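Local coordinates for tonb-dependent siderophore receptor (Acinetobacter baumannii, PDB 5FP1), which probably binds iron-chelating siderophores, possibly ferric enterobactin, at the outer membrane as the first step of TonB-dependent iron uptake, at residues N511-P517 / T557-N561; I87-S91 / S565-E571; S31-P36 / H347-V351. One frame throughout, in Å; residues are numbered along the deposited sequence.

Contact 1. Residues N511-P517 / T557-N561; sequences NNQMIDP and TTYAN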
loop_
_atom_site.group_PDB
_atom_site.type_symbol
_atom_site.label_atom_id
_atom_site.label_comp_id
_atom_site.label_asym_id
_atom_site.label_seq_id
_atom_site.Cartn_x
_atom_site.Cartn_y
_atom_site.Cartn_z
ATOM N N ASN A 511 8.837 -20.600 17.669
ATOM C CA ASN A 511 10.257 -20.712 17.385
ATOM C C ASN A 511 10.969 -19.404 17.003
ATOM O O ASN A 511 12.185 -19.351 17.057
ATOM C CB ASN A 511 10.445 -21.756 16.294
ATOM C CG ASN A 511 9.770 -23.060 16.661
ATOM O OD1 ASN A 511 8.919 -23.561 15.937
ATOM N ND2 ASN A 511 10.093 -23.569 17.847
ATOM N N ASN A 512 10.224 -18.359 16.639
ATOM C CA ASN A 512 10.859 -17.072 16.302
ATOM C C ASN A 512 10.573 -15.956 17.299
ATOM O O ASN A 512 11.070 -14.816 17.164
ATOM C CB ASN A 512 10.495 -16.647 14.867
ATOM C CG ASN A 512 9.023 -16.350 14.680
ATOM O OD1 ASN A 512 8.258 -16.203 15.637
ATOM N ND2 ASN A 512 8.611 -16.278 13.419
ATOM N N GLN A 513 9.793 -16.280 18.328
ATOM C CA GLN A 513 9.290 -15.261 19.244
ATOM C C GLN A 513 10.389 -14.560 20.014
ATOM O O GLN A 513 10.196 -13.440 20.442
ATOM C CB GLN A 513 8.307 -15.857 20.277
ATOM C CG GLN A 513 8.937 -16.818 21.297
ATOM C CD GLN A 513 7.871 -17.475 22.169
ATOM O OE1 GLN A 513 7.131 -16.800 22.869
ATOM N NE2 GLN A 513 7.767 -18.780 22.091
ATOM N N MET A 514 11.534 -15.214 20.192
ATOM C CA MET A 514 12.624 -14.629 20.971
ATOM C C MET A 514 13.640 -13.906 20.066
ATOM O O MET A 514 14.592 -13.323 20.559
ATOM C CB MET A 514 13.339 -15.711 21.818
ATOM C CG MET A 514 14.199 -16.682 21.049
ATOM S SD MET A 514 13.405 -17.650 19.750
ATOM C CE MET A 514 12.378 -18.787 20.705
ATOM N N ILE A 515 13.437 -13.921 18.755
ATOM C CA ILE A 515 14.446 -13.388 17.839
ATOM C C ILE A 515 14.408 -11.854 17.852
ATOM O O ILE A 515 13.327 -11.230 17.936
ATOM C CB ILE A 515 14.247 -13.948 16.411
ATOM C CG1 ILE A 515 14.201 -15.485 16.419
ATOM C CG2 ILE A 515 15.361 -13.496 15.479
ATOM C CD1 ILE A 515 15.523 -16.141 16.771
ATOM N N ASP A 516 15.587 -11.235 17.799
ATOM C CA ASP A 516 15.708 -9.782 17.769
ATOM C C ASP A 516 15.207 -9.253 16.405
ATOM O O ASP A 516 15.073 -10.009 15.441
ATOM C CB ASP A 516 17.174 -9.336 17.908
ATOM C CG ASP A 516 17.749 -9.543 19.315
ATOM O OD1 ASP A 516 17.026 -9.438 20.315
ATOM O OD2 ASP A 516 18.954 -9.774 19.397
ATOM N N PRO A 517 14.949 -7.957 16.322
ATOM C CA PRO A 517 14.398 -7.418 15.071
ATOM C C PRO A 517 15.324 -7.506 13.877
ATOM O O PRO A 517 16.551 -7.470 14.021
ATOM C CB PRO A 517 14.148 -5.944 15.395
ATOM C CG PRO A 517 14.028 -5.877 16.874
ATOM C CD PRO A 517 14.899 -6.982 17.423
ATOM N N THR A 557 11.815 -25.853 12.784
ATOM C CA THR A 557 11.424 -25.210 14.037
ATOM C C THR A 557 12.577 -24.384 14.601
ATOM O O THR A 557 12.661 -24.177 15.819
ATOM C CB THR A 557 10.941 -26.209 15.142
ATOM O OG1 THR A 557 11.903 -27.242 15.337
ATOM C CG2 THR A 557 9.613 -26.832 14.835
ATOM N N THR A 558 13.413 -23.836 13.722
ATOM C CA THR A 558 14.507 -22.962 14.134
ATOM C C THR A 558 14.689 -21.752 13.174
ATOM O O THR A 558 14.726 -21.927 11.952
ATOM C CB THR A 558 15.827 -23.740 14.154
ATOM O OG1 THR A 558 15.644 -24.988 14.865
ATOM C CG2 THR A 558 16.948 -22.917 14.790
ATOM N N TYR A 559 14.834 -20.554 13.740
ATOM C CA TYR A 559 15.082 -19.324 12.976
ATOM C C TYR A 559 16.337 -18.632 13.436
ATOM O O TYR A 559 16.789 -18.848 14.546
ATOM C CB TYR A 559 13.907 -18.343 13.153
ATOM C CG TYR A 559 12.616 -18.835 12.600
ATOM C CD1 TYR A 559 11.829 -19.749 13.315
ATOM C CD2 TYR A 559 12.154 -18.399 11.368
ATOM C CE1 TYR A 559 10.644 -20.193 12.809
ATOM C CE2 TYR A 559 10.962 -18.852 10.853
ATOM C CZ TYR A 559 10.213 -19.737 11.586
ATOM O OH TYR A 559 9.035 -20.178 11.101
ATOM N N ALA A 560 16.885 -17.767 12.585
ATOM C CA ALA A 560 18.013 -16.928 12.939
ATOM C C ALA A 560 18.033 -15.690 12.049
ATOM O O ALA A 560 17.440 -15.691 10.994
ATOM C CB ALA A 560 19.325 -17.703 12.748
ATOM N N ASN A 561 18.774 -14.667 12.451
ATOM C CA ASN A 561 18.825 -13.389 11.735
ATOM C C ASN A 561 20.045 -13.240 10.818
ATOM O O ASN A 561 20.669 -12.178 10.790
ATOM C CB ASN A 561 18.916 -12.269 12.740
ATOM C CG ASN A 561 17.602 -11.591 12.997
ATOM O OD1 ASN A 561 16.598 -11.833 12.328
ATOM N ND2 ASN A 561 17.609 -10.716 13.985
HETATM O O HOH W 1 14.509 -20.589 16.659
HETATM O O HOH W 2 12.719 -22.830 18.773
HETATM O O HOH W 3 14.085 -11.009 13.164
#
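N511 sets its side-chain amide against T557: with CG opposite its own carbonyl carbon (chi1 -53°), N511 CG is 3.2 Å from T557 O and N511 OD1 3.4 Å from T557 CB. The angle at N511 ND2 is too poor for a direct bond to T557 O, and a water accepting from ND2 and donating to that oxygen joins them instead. A second water donates to N511 O and accepts from Y559 N. N512 then lays its CB over one face of the Y559 ring, a CH-pi contact 3.9 Å from the ring centroid, while the CB of N511 meets the ring at its edge. Y559 OH is hydrogen-bonded to N509 ND2. A type I turn from N512 to I515, closed by I515 N to N512 O, brings the chain back to the partner. I515 sends CD1 to within 3.7 Å of Y559 O, and its CG2 passes alongside the amide of N561. D516 O accepts from N561 ND2 (3.0 Å, N-H...O 149°), the donor 62° out of the carbonyl plane, and also takes a water that donates to N561 OD1. An interstrand loop, 494-517, thus packs against the start of strand 558-575 in the TonB-dependent receptor barrel.

Contact 2. Residues I87-S91 / S565-E571; sequences IRGYS and SKVDGFE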
loop_
_atom_site.group_PDB
_atom_site.type_symbol
_atom_site.label_atom_id
_atom_site.label_comp_id
_atom_site.label_asym_id
_atom_site.label_seq_id
_atom_site.Cartn_x
_atom_site.Cartn_y
_atom_site.Cartn_z
ATOM N N ILE A 87 8.105 -1.484 -1.673
ATOM C CA ILE A 87 8.839 -0.275 -1.976
ATOM C C ILE A 87 10.323 -0.609 -1.914
ATOM O O ILE A 87 10.831 -1.152 -0.905
ATOM C CB ILE A 87 8.509 0.861 -1.003
ATOM C CG1 ILE A 87 6.996 1.105 -0.959
ATOM C CG2 ILE A 87 9.193 2.144 -1.420
ATOM C CD1 ILE A 87 6.604 2.087 0.130
ATOM N N ARG A 88 11.003 -0.331 -3.015
ATOM C CA ARG A 88 12.410 -0.714 -3.193
ATOM C C ARG A 88 12.690 -2.166 -2.789
ATOM O O ARG A 88 13.735 -2.472 -2.211
ATOM C CB ARG A 88 13.322 0.245 -2.422
ATOM C CG ARG A 88 13.331 1.670 -2.961
ATOM C CD ARG A 88 14.364 2.529 -2.213
ATOM N NE ARG A 88 14.419 3.892 -2.744
ATOM C CZ ARG A 88 15.196 4.860 -2.270
ATOM N NH1 ARG A 88 15.987 4.646 -1.237
ATOM N NH2 ARG A 88 15.145 6.056 -2.810
ATOM N N GLY A 89 11.773 -3.076 -3.117
ATOM C CA GLY A 89 11.986 -4.486 -2.838
ATOM C C GLY A 89 11.487 -5.010 -1.502
ATOM O O GLY A 89 11.600 -6.217 -1.220
ATOM N N TYR A 90 10.973 -4.119 -0.650
ATOM C CA TYR A 90 10.617 -4.496 0.718
ATOM C C TYR A 90 9.156 -4.185 1.036
ATOM O O TYR A 90 8.646 -3.093 0.734
ATOM C CB TYR A 90 11.565 -3.834 1.739
ATOM C CG TYR A 90 13.015 -4.291 1.531
ATOM C CD1 TYR A 90 13.430 -5.546 1.946
ATOM C CD2 TYR A 90 13.932 -3.498 0.855
ATOM C CE1 TYR A 90 14.722 -6.001 1.711
ATOM C CE2 TYR A 90 15.225 -3.942 0.615
ATOM C CZ TYR A 90 15.625 -5.179 1.069
ATOM O OH TYR A 90 16.903 -5.658 0.807
ATOM N N SER A 91 8.483 -5.155 1.645
ATOM C CA SER A 91 7.060 -5.004 1.962
ATOM C C SER A 91 6.793 -3.818 2.866
ATOM O O SER A 91 7.463 -3.619 3.900
ATOM C CB SER A 91 6.517 -6.269 2.634
ATOM O OG SER A 91 5.246 -5.997 3.158
ATOM N N SER A 565 19.874 -9.227 2.046
ATOM C CA SER A 565 19.467 -8.845 0.720
ATOM C C SER A 565 19.744 -7.366 0.556
ATOM O O SER A 565 19.914 -6.639 1.544
ATOM C CB SER A 565 17.970 -9.144 0.469
ATOM O OG SER A 565 17.163 -8.199 1.162
ATOM N N LYS A 566 19.813 -6.928 -0.696
ATOM C CA LYS A 566 20.070 -5.534 -1.004
ATOM C C LYS A 566 19.521 -5.124 -2.335
ATOM O O LYS A 566 19.367 -5.941 -3.247
ATOM C CB LYS A 566 21.559 -5.197 -0.968
ATOM C CG LYS A 566 22.360 -5.846 -2.068
ATOM C CD LYS A 566 23.787 -5.278 -2.031
ATOM C CE LYS A 566 24.736 -6.076 -2.902
ATOM N NZ LYS A 566 24.762 -5.450 -4.238
ATOM N N VAL A 567 19.220 -3.828 -2.433
ATOM C CA VAL A 567 18.755 -3.231 -3.652
ATOM C C VAL A 567 19.619 -2.001 -3.938
ATOM O O VAL A 567 19.604 -1.033 -3.164
ATOM C CB VAL A 567 17.256 -2.811 -3.561
ATOM C CG1 VAL A 567 16.797 -2.174 -4.857
ATOM C CG2 VAL A 567 16.358 -3.986 -3.226
ATOM N N ASP A 568 20.399 -2.056 -5.026
ATOM C CA ASP A 568 21.152 -0.900 -5.514
ATOM C C ASP A 568 20.363 -0.254 -6.638
ATOM O O ASP A 568 20.044 -0.898 -7.656
ATOM C CB ASP A 568 22.538 -1.354 -6.037
ATOM C CG ASP A 568 23.467 -1.815 -4.921
ATOM O OD1 ASP A 568 23.386 -1.249 -3.815
ATOM O OD2 ASP A 568 24.256 -2.760 -5.139
ATOM N N GLY A 569 20.017 0.996 -6.483
ATOM C CA GLY A 569 19.070 1.577 -7.390
ATOM C C GLY A 569 19.269 3.024 -7.729
ATOM O O GLY A 569 20.089 3.732 -7.114
ATOM N N PHE A 570 18.470 3.437 -8.692
ATOM C CA PHE A 570 18.426 4.794 -9.203
ATOM C C PHE A 570 16.976 5.189 -9.431
ATOM O O PHE A 570 16.168 4.406 -9.962
ATOM C CB PHE A 570 19.208 4.860 -10.519
ATOM C CG PHE A 570 19.028 6.140 -11.264
ATOM C CD1 PHE A 570 19.548 7.316 -10.776
ATOM C CD2 PHE A 570 18.385 6.159 -12.480
ATOM C CE1 PHE A 570 19.416 8.501 -11.484
ATOM C CE2 PHE A 570 18.222 7.343 -13.181
ATOM C CZ PHE A 570 18.738 8.516 -12.678
ATOM N N GLU A 571 16.623 6.398 -9.018
ATOM C CA GLU A 571 15.276 6.897 -9.222
ATOM C C GLU A 571 15.380 8.303 -9.803
ATOM O O GLU A 571 16.224 9.101 -9.387
ATOM C CB GLU A 571 14.476 6.961 -7.886
ATOM C CG GLU A 571 13.999 5.622 -7.344
ATOM C CD GLU A 571 13.688 5.599 -5.827
ATOM O OE1 GLU A 571 13.813 6.643 -5.121
ATOM O OE2 GLU A 571 13.371 4.498 -5.336
#
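R88 meets E571 in a two-point salt bridge. The arginine chain is extended from CG to NE and presents the side of its guanidinium: R88 NE donates to E571 OE2 at 2.9 Å and R88 NH2 to E571 OE1 at 2.7 Å. Both oxygens lie near the guanidinium plane, yet the carboxylate is turned 50° against it, which puts NH2 above the carboxylate plane. NH1 is hydrogen-bonded to T545 OG1, NH2 has a second salt bridge, to E524, and F543 adds a cation-pi contact. Y90 points its hydroxyl at S565 OG, 2.6 Å away, which lies at the edge of the Y90 ring and in its plane; either group could donate. Between these two polar grips V567 inserts CG2, 3.2 Å from R88 O and 4.0 Å from Y90 CE2. Its CG1 stands anti to the backbone N (chi1 180°), leaving CG2 to face the type I' turn from I87 to Y90. With six of the seven touching residues buried, this plug hairpin meets the inner side of barrel strand 558-575 largely through polar groups. Two carboxylates probably stabilise the buried guanidinium's charge, with K121 beside R88 and E571 adding a further positive one, and the paired N-H donors limit rotation of R88 and E571.

Contact 3. Residues S31-P36 / H347-V351; sequences SKFVAP and HRFNV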
loop_
_atom_site.group_PDB
_atom_site.type_symbol
_atom_site.label_atom_id
_atom_site.label_comp_id
_atom_site.label_asym_id
_atom_site.label_seq_id
_atom_site.Cartn_x
_atom_site.Cartn_y
_atom_site.Cartn_z
ATOM N N SER A 31 3.903 16.478 9.284
ATOM C CA SER A 31 4.701 17.404 10.091
ATOM C C SER A 31 6.039 16.808 10.574
ATOM O O SER A 31 6.886 17.515 11.149
ATOM C CB SER A 31 3.877 17.952 11.259
ATOM O OG SER A 31 3.745 16.984 12.288
ATOM N N LYS A 32 6.256 15.520 10.335
ATOM C CA LYS A 32 7.578 14.931 10.576
ATOM C C LYS A 32 8.630 15.274 9.512
ATOM O O LYS A 32 9.827 15.071 9.745
ATOM C CB LYS A 32 7.467 13.416 10.750
ATOM C CG LYS A 32 6.789 13.076 12.055
ATOM C CD LYS A 32 6.880 11.625 12.409
ATOM C CE LYS A 32 6.141 11.342 13.697
ATOM N NZ LYS A 32 6.045 9.874 13.813
ATOM N N PHE A 33 8.186 15.757 8.356
ATOM C CA PHE A 33 9.066 16.319 7.340
ATOM C C PHE A 33 9.107 17.813 7.624
ATOM O O PHE A 33 8.237 18.561 7.226
ATOM C CB PHE A 33 8.543 16.082 5.925
ATOM C CG PHE A 33 8.810 14.696 5.389
ATOM C CD1 PHE A 33 10.112 14.239 5.212
ATOM C CD2 PHE A 33 7.768 13.861 5.039
ATOM C CE1 PHE A 33 10.366 12.969 4.719
ATOM C CE2 PHE A 33 8.006 12.587 4.525
ATOM C CZ PHE A 33 9.310 12.132 4.373
ATOM N N VAL A 34 10.124 18.220 8.352
ATOM C CA VAL A 34 10.228 19.581 8.837
ATOM C C VAL A 34 10.737 20.574 7.798
ATOM O O VAL A 34 10.667 21.793 8.014
ATOM C CB VAL A 34 11.125 19.606 10.078
ATOM C CG1 VAL A 34 10.519 18.718 11.158
ATOM C CG2 VAL A 34 12.548 19.143 9.747
ATOM N N ALA A 35 11.242 20.061 6.679
ATOM C CA ALA A 35 11.752 20.905 5.594
ATOM C C ALA A 35 10.950 20.679 4.331
ATOM O O ALA A 35 10.356 19.620 4.179
ATOM C CB ALA A 35 13.227 20.593 5.347
ATOM N N PRO A 36 10.953 21.657 3.397
ATOM C CA PRO A 36 10.315 21.452 2.095
ATOM C C PRO A 36 10.936 20.281 1.370
ATOM O O PRO A 36 12.073 19.908 1.656
ATOM C CB PRO A 36 10.579 22.762 1.329
ATOM C CG PRO A 36 11.464 23.593 2.190
ATOM C CD PRO A 36 11.470 23.027 3.573
ATOM N N HIS A 347 16.843 26.041 13.818
ATOM C CA HIS A 347 16.313 24.687 14.012
ATOM C C HIS A 347 14.881 24.589 13.542
ATOM O O HIS A 347 14.059 25.461 13.829
ATOM C CB HIS A 347 16.362 24.292 15.467
ATOM C CG HIS A 347 17.730 24.276 16.049
ATOM N ND1 HIS A 347 18.423 23.111 16.289
ATOM C CD2 HIS A 347 18.524 25.283 16.487
ATOM C CE1 HIS A 347 19.586 23.399 16.847
ATOM N NE2 HIS A 347 19.671 24.711 16.973
ATOM N N ARG A 348 14.607 23.563 12.750
ATOM C CA ARG A 348 13.254 23.202 12.367
ATOM C C ARG A 348 13.006 21.799 12.897
ATOM O O ARG A 348 13.700 20.853 12.507
ATOM C CB ARG A 348 13.093 23.276 10.863
ATOM C CG ARG A 348 13.080 24.714 10.370
ATOM C CD ARG A 348 13.138 24.796 8.876
ATOM N NE ARG A 348 14.375 24.230 8.327
ATOM C CZ ARG A 348 14.621 24.206 7.024
ATOM N NH1 ARG A 348 13.732 24.734 6.189
ATOM N NH2 ARG A 348 15.728 23.655 6.549
ATOM N N PHE A 349 12.093 21.676 13.854
ATOM C CA PHE A 349 12.046 20.456 14.657
ATOM C C PHE A 349 10.652 19.856 14.846
ATOM O O PHE A 349 9.623 20.513 14.669
ATOM C CB PHE A 349 12.659 20.711 16.026
ATOM C CG PHE A 349 11.864 21.666 16.872
ATOM C CD1 PHE A 349 10.816 21.213 17.654
ATOM C CD2 PHE A 349 12.188 23.017 16.909
ATOM C CE1 PHE A 349 10.080 22.087 18.442
ATOM C CE2 PHE A 349 11.462 23.889 17.699
ATOM C CZ PHE A 349 10.402 23.427 18.455
ATOM N N ASN A 350 10.672 18.599 15.237
ATOM C CA ASN A 350 9.489 17.870 15.640
ATOM C C ASN A 350 10.021 16.880 16.636
ATOM O O ASN A 350 10.878 16.028 16.308
ATOM C CB ASN A 350 8.812 17.204 14.433
ATOM C CG ASN A 350 7.542 16.462 14.813
ATOM O OD1 ASN A 350 7.418 15.982 15.932
ATOM N ND2 ASN A 350 6.605 16.377 13.895
ATOM N N VAL A 351 9.601 17.044 17.886
ATOM C CA VAL A 351 9.962 16.126 18.947
ATOM C C VAL A 351 8.675 15.617 19.594
ATOM O O VAL A 351 7.692 16.349 19.701
ATOM C CB VAL A 351 10.886 16.797 19.982
ATOM C CG1 VAL A 351 12.096 17.396 19.276
ATOM C CG2 VAL A 351 10.147 17.872 20.776
HETATM O O HOH W 4 3.984 14.951 13.978
#
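R348 and N350, alternate residues on strand 346-368 of the TonB-dependent receptor barrel, both direct their CB toward the N-terminal loop 31-36 ahead of the plug's first strand, 43-47. V34 CG2 packs 3.4 Å from R348 O, and V34 CB and R348 CB lie 4.2 Å apart. The arginine chain bends at chi3 (-62°), carrying its guanidinium along the loop: A35 CB sits over one face, 3.9 Å above the plane and nearer its margin than its middle, and P36 CD approaches R348 NH1 to 3.9 Å. NH2 is hydrogen-bonded to N426 on the adjacent strand, whereas NE is buried without a polar partner in the model. F349 turns its side chain away, but V34 CG1 still touches its carbonyl carbon. With CG anti to the backbone N (chi1 -178°), the N350 amide reaches S31, while OD1 is hydrogen-bonded to Y422 OH. N350 CB packs 4.0 Å from V34 CG1, and N350 ND2 lies 3.8 Å from K32 CG. A water accepts from ND2 and is also hydrogen-bonded to S31 OG. The direct bond, N350 ND2 to S31 O, is 3.0 Å long and nearly straight at 175°, with the acceptor in the amide plane but the donor above the carbonyl plane.

In the fold
From the N terminus, loop 31-36 comes first and is met by strand 346-368, so contact 3 closes a loop of 310 intervening residues. Segment 87-91 lies within that loop, but its partner 565-571 follows much later, so contacts 3 and 2 cross along the chain. Contact 1 opens and closes between the two segments of contact 2, with 39 residues between its own segments, and is in series with contact 3. Contacts 1 and 2 share strand 558-575, with centres 24 Å apart; contacts 2 and 3 are 26 Å apart between centres. Contact 2 joins plug to barrel, contact 3 ties the N-terminal loop to another barrel strand, and contact 1 stays within the barrel.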